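Transketolase (Campylobacter jejuni, PDB 3L84) belongs to the thiamine-diphosphate-dependent transketolase family and is built as a dimer of three-domain subunits. Local coordinates at residues A352-D364 against K383-A395. Sequence-based numbering, arbitrary orientation.
Sequences AKNLEGFLGGSAD and KNIHFGIREHAMA
The ammonium group of K383 is gripped by backbone carbonyls around the turn that links helix 340-354 to strand 358-362. Its NZ donates to F358 O at 2.8 Å and to A352 O at 3.1 Å, the latter on a lone pair in the carbonyl plane, and weakly to E356 O; L355 O lies 2.8 Å away. The lysine chain runs extended past A352 CB and bends only at its last torsion (chi4 -106°), which turns NZ in among these oxygens. Next along, I385 N donates almost straight (174°) to G360 O, from well above the carbonyl plane, while G360 N reaches K383 O weakly. Beyond this the direct ladder gives way: G361 CA makes a CA-H...O contact to I385 O, water 1 bridges S362 N and I385 O, and F387 N donates only weakly to S362 O. This is the parallel pairing of a beta-alpha-beta unit in the pyrimidine-binding domain, with 384-386 as the edge strand of the sheet within this chain. The F387 ring turns its edge to G361 N and S362 O; I385 CG2 lies 3.5 Å above the centre of one face and M394 CG covers the other. Selenomethionine M394, bent at its last torsion (chi3 69°), brings SE to 3.6 Å from A363 N and CE against A363 CB. Water 2 donates to both A363 O and E391 OE2. D364 CB packs on I389 CG1 at 3.7 Å, while the D364 carboxylate accepts hydrogen bonds from the S185 hydroxyl and the backbone N atoms of I186 and E187, all of the second subunit.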
ATOM      1  N   ALA A 352      23.982  -1.126 -15.352  1.00  6.54           N
ATOM      2  CA  ALA A 352      24.672  -0.086 -14.582  1.00  7.92           C
ATOM      3  C   ALA A 352      26.042   0.193 -15.174  1.00  8.80           C
ATOM      4  O   ALA A 352      26.492   1.343 -15.109  1.00  9.20           O
ATOM      5  CB  ALA A 352      24.778  -0.516 -13.115  1.00  9.00           C
ATOM      6  N   LYS A 353      26.726  -0.809 -15.720  1.00  8.18           N
ATOM      7  CA  LYS A 353      28.040  -0.603 -16.337  1.00  9.40           C
ATOM      8  C   LYS A 353      27.935   0.181 -17.624  1.00  8.73           C
ATOM      9  O   LYS A 353      28.857   0.959 -17.946  1.00 11.06           O
ATOM     10  CB  LYS A 353      28.714  -1.944 -16.616  1.00 10.77           C
ATOM     11  CG  LYS A 353      29.175  -2.599 -15.361  1.00 17.21           C
ATOM     12  CD  LYS A 353      29.808  -3.946 -15.636  1.00 23.57           C
ATOM     13  CE  LYS A 353      29.334  -4.997 -14.624  1.00 27.20           C
ATOM     14  NZ  LYS A 353      28.777  -6.271 -15.259  1.00 30.44           N
ATOM     15  N   ASN A 354      26.865  -0.011 -18.382  1.00  7.49           N
ATOM     16  CA  ASN A 354      26.686   0.590 -19.709  1.00  7.61           C
ATOM     17  C   ASN A 354      25.994   1.946 -19.686  1.00  7.83           C
ATOM     18  O   ASN A 354      26.139   2.710 -20.634  1.00  9.72           O
ATOM     19  CB  ASN A 354      25.879  -0.341 -20.631  1.00  8.63           C
ATOM     20  CG  ASN A 354      26.714  -1.452 -21.256  1.00 10.81           C
ATOM     21  OD1 ASN A 354      27.304  -1.282 -22.327  1.00 12.43           O
ATOM     22  ND2 ASN A 354      26.789  -2.581 -20.593  1.00  9.83           N
ATOM     23  N   LEU A 355      25.279   2.263 -18.611  1.00  7.42           N
ATOM     24  CA  LEU A 355      24.427   3.442 -18.571  1.00  7.84           C
ATOM     25  C   LEU A 355      24.795   4.256 -17.347  1.00  7.10           C
ATOM     26  O   LEU A 355      24.501   3.863 -16.207  1.00  7.69           O
ATOM     27  CB  LEU A 355      22.954   3.028 -18.524  1.00  8.54           C
ATOM     28  CG  LEU A 355      22.426   2.276 -19.743  1.00  7.99           C
ATOM     29  CD1 LEU A 355      21.092   1.645 -19.446  1.00  8.87           C
ATOM     30  CD2 LEU A 355      22.349   3.142 -21.002  1.00 10.67           C
ATOM     31  N   GLU A 356      25.418   5.413 -17.552  1.00  7.65           N
ATOM     32  CA  GLU A 356      25.873   6.211 -16.432  1.00  7.97           C
ATOM     33  C   GLU A 356      24.747   6.716 -15.529  1.00  8.50           C
ATOM     34  O   GLU A 356      24.978   6.985 -14.354  1.00 11.27           O
ATOM     35  CB  GLU A 356      26.742   7.364 -16.947  1.00  8.25           C
ATOM     36  CG  GLU A 356      28.115   6.889 -17.432  1.00  9.37           C
ATOM     37  CD  GLU A 356      28.767   7.802 -18.447  1.00 11.53           C
ATOM     38  OE1 GLU A 356      28.110   8.119 -19.445  1.00 11.41           O
ATOM     39  OE2 GLU A 356      29.960   8.194 -18.265  1.00 11.62           O
ATOM     40  N   GLY A 357      23.528   6.816 -16.054  1.00  6.87           N
ATOM     41  CA  GLY A 357      22.398   7.245 -15.278  1.00  6.38           C
ATOM     42  C   GLY A 357      21.523   6.143 -14.694  1.00  6.46           C
ATOM     43  O   GLY A 357      20.511   6.457 -14.060  1.00  6.71           O
ATOM     44  N   PHE A 358      21.881   4.873 -14.905  1.00  6.62           N
ATOM     45  CA  PHE A 358      21.133   3.742 -14.364  1.00  6.86           C
ATOM     46  C   PHE A 358      21.567   3.457 -12.937  1.00  7.16           C
ATOM     47  O   PHE A 358      22.732   3.221 -12.682  1.00  8.63           O
ATOM     48  CB  PHE A 358      21.344   2.532 -15.259  1.00  6.99           C
ATOM     49  CG  PHE A 358      20.459   1.373 -14.938  1.00  7.03           C
ATOM     50  CD1 PHE A 358      19.221   1.206 -15.568  1.00  7.88           C
ATOM     51  CD2 PHE A 358      20.858   0.417 -14.011  1.00  7.40           C
ATOM     52  CE1 PHE A 358      18.416   0.121 -15.276  1.00  7.97           C
ATOM     53  CE2 PHE A 358      20.037  -0.689 -13.734  1.00  7.55           C
ATOM     54  CZ  PHE A 358      18.823  -0.813 -14.358  1.00  8.27           C
ATOM     55  N   LEU A 359      20.632   3.450 -11.997  1.00  6.85           N
ATOM     56  CA  LEU A 359      20.956   3.254 -10.589  1.00  6.89           C
ATOM     57  C   LEU A 359      19.674   2.853  -9.871  1.00  6.81           C
ATOM     58  O   LEU A 359      18.599   2.836 -10.452  1.00  6.99           O
ATOM     59  CB  LEU A 359      21.584   4.510  -9.962  1.00  7.57           C
ATOM     60  CG  LEU A 359      20.648   5.650  -9.499  1.00 10.69           C
ATOM     61  CD1 LEU A 359      21.503   6.813  -8.895  1.00 13.08           C
ATOM     62  CD2 LEU A 359      19.711   6.190 -10.549  1.00 13.65           C
ATOM     63  N   GLY A 360      19.803   2.494  -8.606  1.00  6.74           N
ATOM     64  CA  GLY A 360      18.619   2.117  -7.842  1.00  6.86           C
ATOM     65  C   GLY A 360      18.999   1.363  -6.617  1.00  6.66           C
ATOM     66  O   GLY A 360      20.149   1.393  -6.150  1.00  8.21           O
ATOM     67  N   GLY A 361      18.035   0.638  -6.085  1.00  6.30           N
ATOM     68  CA  GLY A 361      18.296  -0.123  -4.885  1.00  6.92           C
ATOM     69  C   GLY A 361      17.092  -0.864  -4.407  1.00  6.92           C
ATOM     70  O   GLY A 361      16.072  -0.960  -5.121  1.00  7.57           O
ATOM     71  N   SER A 362      17.228  -1.399  -3.204  1.00  6.63           N
ATOM     72  CA  SER A 362      16.226  -2.249  -2.575  1.00  6.79           C
ATOM     73  C   SER A 362      15.820  -1.643  -1.243  1.00  6.81           C
ATOM     74  O   SER A 362      16.551  -0.866  -0.608  1.00  6.94           O
ATOM     75  CB  SER A 362      16.869  -3.634  -2.344  1.00  6.65           C
ATOM     76  OG  SER A 362      15.983  -4.516  -1.643  1.00  8.03           O
ATOM     77  N   ALA A 363      14.635  -2.044  -0.792  1.00  6.11           N
ATOM     78  CA  ALA A 363      14.146  -1.688   0.531  1.00  6.53           C
ATOM     79  C   ALA A 363      14.654  -2.678   1.570  1.00  7.32           C
ATOM     80  O   ALA A 363      13.936  -3.559   2.050  1.00  7.45           O
ATOM     81  CB  ALA A 363      12.586  -1.593   0.536  1.00  8.41           C
ATOM     82  N   ASP A 364      15.947  -2.596   1.847  1.00  6.55           N
ATOM     83  CA  ASP A 364      16.667  -3.443   2.782  1.00  8.35           C
ATOM     84  C   ASP A 364      16.638  -4.916   2.428  1.00  7.95           C
ATOM     85  O   ASP A 364      16.599  -5.754   3.323  1.00 12.32           O
ATOM     86  CB  ASP A 364      16.191  -3.298   4.230  1.00  8.96           C
ATOM     87  CG  ASP A 364      17.199  -3.860   5.256  1.00 11.57           C
ATOM     88  OD1 ASP A 364      18.401  -3.563   5.116  1.00 11.75           O
ATOM     89  OD2 ASP A 364      16.780  -4.600   6.181  1.00 14.67           O
ATOM     90  N   LYS A 383      26.350   4.117  -7.026  1.00  7.88           N
ATOM     91  CA  LYS A 383      25.066   3.830  -7.633  1.00  8.36           C
ATOM     92  C   LYS A 383      24.064   3.083  -6.757  1.00  8.01           C
ATOM     93  O   LYS A 383      22.883   3.099  -7.073  1.00  8.40           O
ATOM     94  CB  LYS A 383      25.263   2.964  -8.874  1.00  9.69           C
ATOM     95  CG  LYS A 383      25.869   3.681 -10.064  1.00 11.95           C
ATOM     96  CD  LYS A 383      25.753   2.741 -11.255  1.00 13.85           C
ATOM     97  CE  LYS A 383      26.261   3.313 -12.537  1.00 14.74           C
ATOM     98  NZ  LYS A 383      25.320   3.736 -13.580  1.00 11.01           N
ATOM     99  N   ASN A 384      24.514   2.378  -5.731  1.00  7.79           N
ATOM    100  CA  ASN A 384      23.630   1.575  -4.906  1.00  7.14           C
ATOM    101  C   ASN A 384      22.940   2.444  -3.857  1.00  7.83           C
ATOM    102  O   ASN A 384      23.621   3.065  -3.046  1.00  8.17           O
ATOM    103  CB  ASN A 384      24.413   0.459  -4.207  1.00  7.12           C
ATOM    104  CG  ASN A 384      24.939  -0.564  -5.163  1.00  8.78           C
ATOM    105  OD1 ASN A 384      24.161  -1.387  -5.662  1.00  9.14           O
ATOM    106  ND2 ASN A 384      26.245  -0.575  -5.408  1.00  8.21           N
ATOM    107  N   ILE A 385      21.615   2.523  -3.890  1.00  7.16           N
ATOM    108  CA  ILE A 385      20.832   3.226  -2.902  1.00  7.60           C
ATOM    109  C   ILE A 385      20.283   2.280  -1.858  1.00  7.72           C
ATOM    110  O   ILE A 385      19.704   1.273  -2.211  1.00  8.22           O
ATOM    111  CB  ILE A 385      19.722   4.050  -3.532  1.00  7.42           C
ATOM    112  CG1 ILE A 385      20.304   4.991  -4.592  1.00  7.84           C
ATOM    113  CG2 ILE A 385      18.952   4.859  -2.442  1.00  8.36           C
ATOM    114  CD1 ILE A 385      19.250   5.705  -5.448  1.00 10.50           C
ATOM    115  N   HIS A 386      20.476   2.603  -0.596  1.00  7.81           N
ATOM    116  CA  HIS A 386      19.992   1.818   0.539  1.00  7.53           C
ATOM    117  C   HIS A 386      18.743   2.507   1.058  1.00  6.99           C
ATOM    118  O   HIS A 386      18.801   3.437   1.856  1.00  7.33           O
ATOM    119  CB  HIS A 386      21.105   1.695   1.575  1.00  8.50           C
ATOM    120  CG  HIS A 386      22.275   0.938   1.045  1.00  9.51           C
ATOM    121  ND1 HIS A 386      23.452   1.516   0.608  1.00 13.94           N
ATOM    122  CD2 HIS A 386      22.372  -0.379   0.760  1.00 10.89           C
ATOM    123  CE1 HIS A 386      24.239   0.560   0.122  1.00 11.84           C
ATOM    124  NE2 HIS A 386      23.613  -0.597   0.215  1.00 17.86           N
ATOM    125  N   PHE A 387      17.591   2.060   0.581  1.00  5.51           N
ATOM    126  CA  PHE A 387      16.334   2.737   0.924  1.00  6.46           C
ATOM    127  C   PHE A 387      15.859   2.476   2.336  1.00  6.44           C
ATOM    128  O   PHE A 387      14.984   3.186   2.845  1.00  6.80           O
ATOM    129  CB  PHE A 387      15.256   2.383  -0.087  1.00  6.84           C
ATOM    130  CG  PHE A 387      15.455   3.045  -1.417  1.00  6.55           C
ATOM    131  CD1 PHE A 387      15.073   4.357  -1.612  1.00  6.33           C
ATOM    132  CD2 PHE A 387      15.982   2.347  -2.490  1.00  6.28           C
ATOM    133  CE1 PHE A 387      15.239   4.942  -2.853  1.00  6.28           C
ATOM    134  CE2 PHE A 387      16.160   2.938  -3.704  1.00  7.10           C
ATOM    135  CZ  PHE A 387      15.797   4.247  -3.883  1.00  7.09           C
ATOM    136  N   GLY A 388      16.404   1.460   2.975  1.00  6.65           N
ATOM    137  CA  GLY A 388      15.884   1.010   4.232  1.00  6.13           C
ATOM    138  C   GLY A 388      14.552   0.290   4.050  1.00  5.74           C
ATOM    139  O   GLY A 388      14.149  -0.042   2.945  1.00  6.94           O
ATOM    140  N   ILE A 389      13.831   0.081   5.156  1.00  6.24           N
ATOM    141  CA  ILE A 389      12.584  -0.687   5.148  1.00  6.86           C
ATOM    142  C   ILE A 389      11.456   0.307   4.875  1.00  6.77           C
ATOM    143  O   ILE A 389      10.628   0.619   5.738  1.00  7.43           O
ATOM    144  CB  ILE A 389      12.379  -1.550   6.385  1.00  7.10           C
ATOM    145  CG1 ILE A 389      13.626  -2.420   6.694  1.00  8.34           C
ATOM    146  CG2 ILE A 389      11.182  -2.479   6.168  1.00  8.52           C
ATOM    147  CD1 ILE A 389      14.782  -1.734   7.477  1.00  9.94           C
ATOM    148  N   ARG A 390      11.458   0.815   3.631  1.00  6.19           N
ATOM    149  CA  ARG A 390      10.644   1.951   3.234  1.00  6.06           C
ATOM    150  C   ARG A 390      10.174   1.779   1.801  1.00  5.64           C
ATOM    151  O   ARG A 390      10.522   2.534   0.893  1.00  6.80           O
ATOM    152  CB  ARG A 390      11.452   3.266   3.341  1.00  6.26           C
ATOM    153  CG  ARG A 390      12.002   3.603   4.710  1.00  6.14           C
ATOM    154  CD  ARG A 390      12.731   4.925   4.644  1.00  5.94           C
ATOM    155  NE  ARG A 390      13.403   5.300   5.881  1.00  6.63           N
ATOM    156  CZ  ARG A 390      14.686   5.104   6.143  1.00  6.68           C
ATOM    157  NH1 ARG A 390      15.508   4.523   5.295  1.00  7.15           N
ATOM    158  NH2 ARG A 390      15.167   5.557   7.295  1.00  7.24           N
ATOM    159  N   GLU A 391       9.421   0.744   1.552  1.00  6.33           N
ATOM    160  CA  GLU A 391       9.047   0.424   0.180  1.00  6.25           C
ATOM    161  C   GLU A 391       8.324   1.574  -0.491  1.00  6.07           C
ATOM    162  O   GLU A 391       8.572   1.889  -1.656  1.00  6.18           O
ATOM    163  CB  GLU A 391       8.178  -0.841   0.088  1.00  7.83           C
ATOM    164  CG  GLU A 391       8.827  -2.127   0.524  1.00  8.23           C
ATOM    165  CD  GLU A 391       8.711  -2.383   2.011  1.00  9.27           C
ATOM    166  OE1 GLU A 391       8.107  -1.563   2.764  1.00 10.11           O
ATOM    167  OE2 GLU A 391       9.217  -3.446   2.449  1.00 11.12           O
ATOM    168  N   HIS A 392       7.385   2.164   0.225  1.00  6.41           N
ATOM    169  CA  HIS A 392       6.521   3.174  -0.391  1.00  6.01           C
ATOM    170  C   HIS A 392       7.314   4.421  -0.746  1.00  6.03           C
ATOM    171  O   HIS A 392       7.261   4.901  -1.882  1.00  6.28           O
ATOM    172  CB  HIS A 392       5.363   3.461   0.528  1.00  6.37           C
ATOM    173  CG  HIS A 392       4.167   4.107  -0.065  1.00  7.98           C
ATOM    174  ND1 HIS A 392       3.922   4.343  -1.397  1.00 10.93           N
ATOM    175  CD2 HIS A 392       3.064   4.511   0.613  1.00  7.43           C
ATOM    176  CE1 HIS A 392       2.701   4.888  -1.507  1.00 10.32           C
ATOM    177  NE2 HIS A 392       2.192   5.019  -0.310  1.00 14.00           N
ATOM    178  N   ALA A 393       8.064   4.965   0.205  1.00  6.29           N
ATOM    179  CA  ALA A 393       8.910   6.122  -0.084  1.00  5.92           C
ATOM    180  C   ALA A 393       9.927   5.779  -1.170  1.00  5.72           C
ATOM    181  O   ALA A 393      10.233   6.633  -1.994  1.00  5.83           O
ATOM    182  CB  ALA A 393       9.595   6.625   1.191  1.00  6.43           C
HETATM  183  N   MSE A 394      10.479   4.572  -1.169  1.00  5.28           N
HETATM  184  CA  MSE A 394      11.415   4.202  -2.239  1.00  5.93           C
HETATM  185  C   MSE A 394      10.809   4.426  -3.610  1.00  5.22           C
HETATM  186  O   MSE A 394      11.411   5.051  -4.513  1.00  5.52           O
HETATM  187  CB  MSE A 394      11.831   2.729  -2.108  0.50  2.00           C
HETATM  188  CG  MSE A 394      12.579   2.199  -3.306  1.00  6.09           C
HETATM  189 SE   MSE A 394      13.153   0.355  -3.087  1.00 13.51          SE
HETATM  190  CE  MSE A 394      11.380  -0.496  -3.127  1.00  6.92           C
ATOM    191  N   ALA A 395       9.610   3.894  -3.807  1.00  5.76           N
ATOM    192  CA  ALA A 395       8.987   4.047  -5.130  1.00  5.29           C
ATOM    193  C   ALA A 395       8.673   5.510  -5.463  1.00  6.05           C
ATOM    194  O   ALA A 395       8.863   5.927  -6.604  1.00  5.41           O
ATOM    195  CB  ALA A 395       7.719   3.174  -5.203  1.00  6.48           C
TER
HETATM  196  O   HOH W   1      19.766  -1.520  -1.753  1.00 10.48           O
HETATM  197  O   HOH W   2      11.399  -4.635   1.434  1.00 10.03           O
HETATM  198  O   HOH W   3      18.385  -0.494   2.417  1.00 11.88           O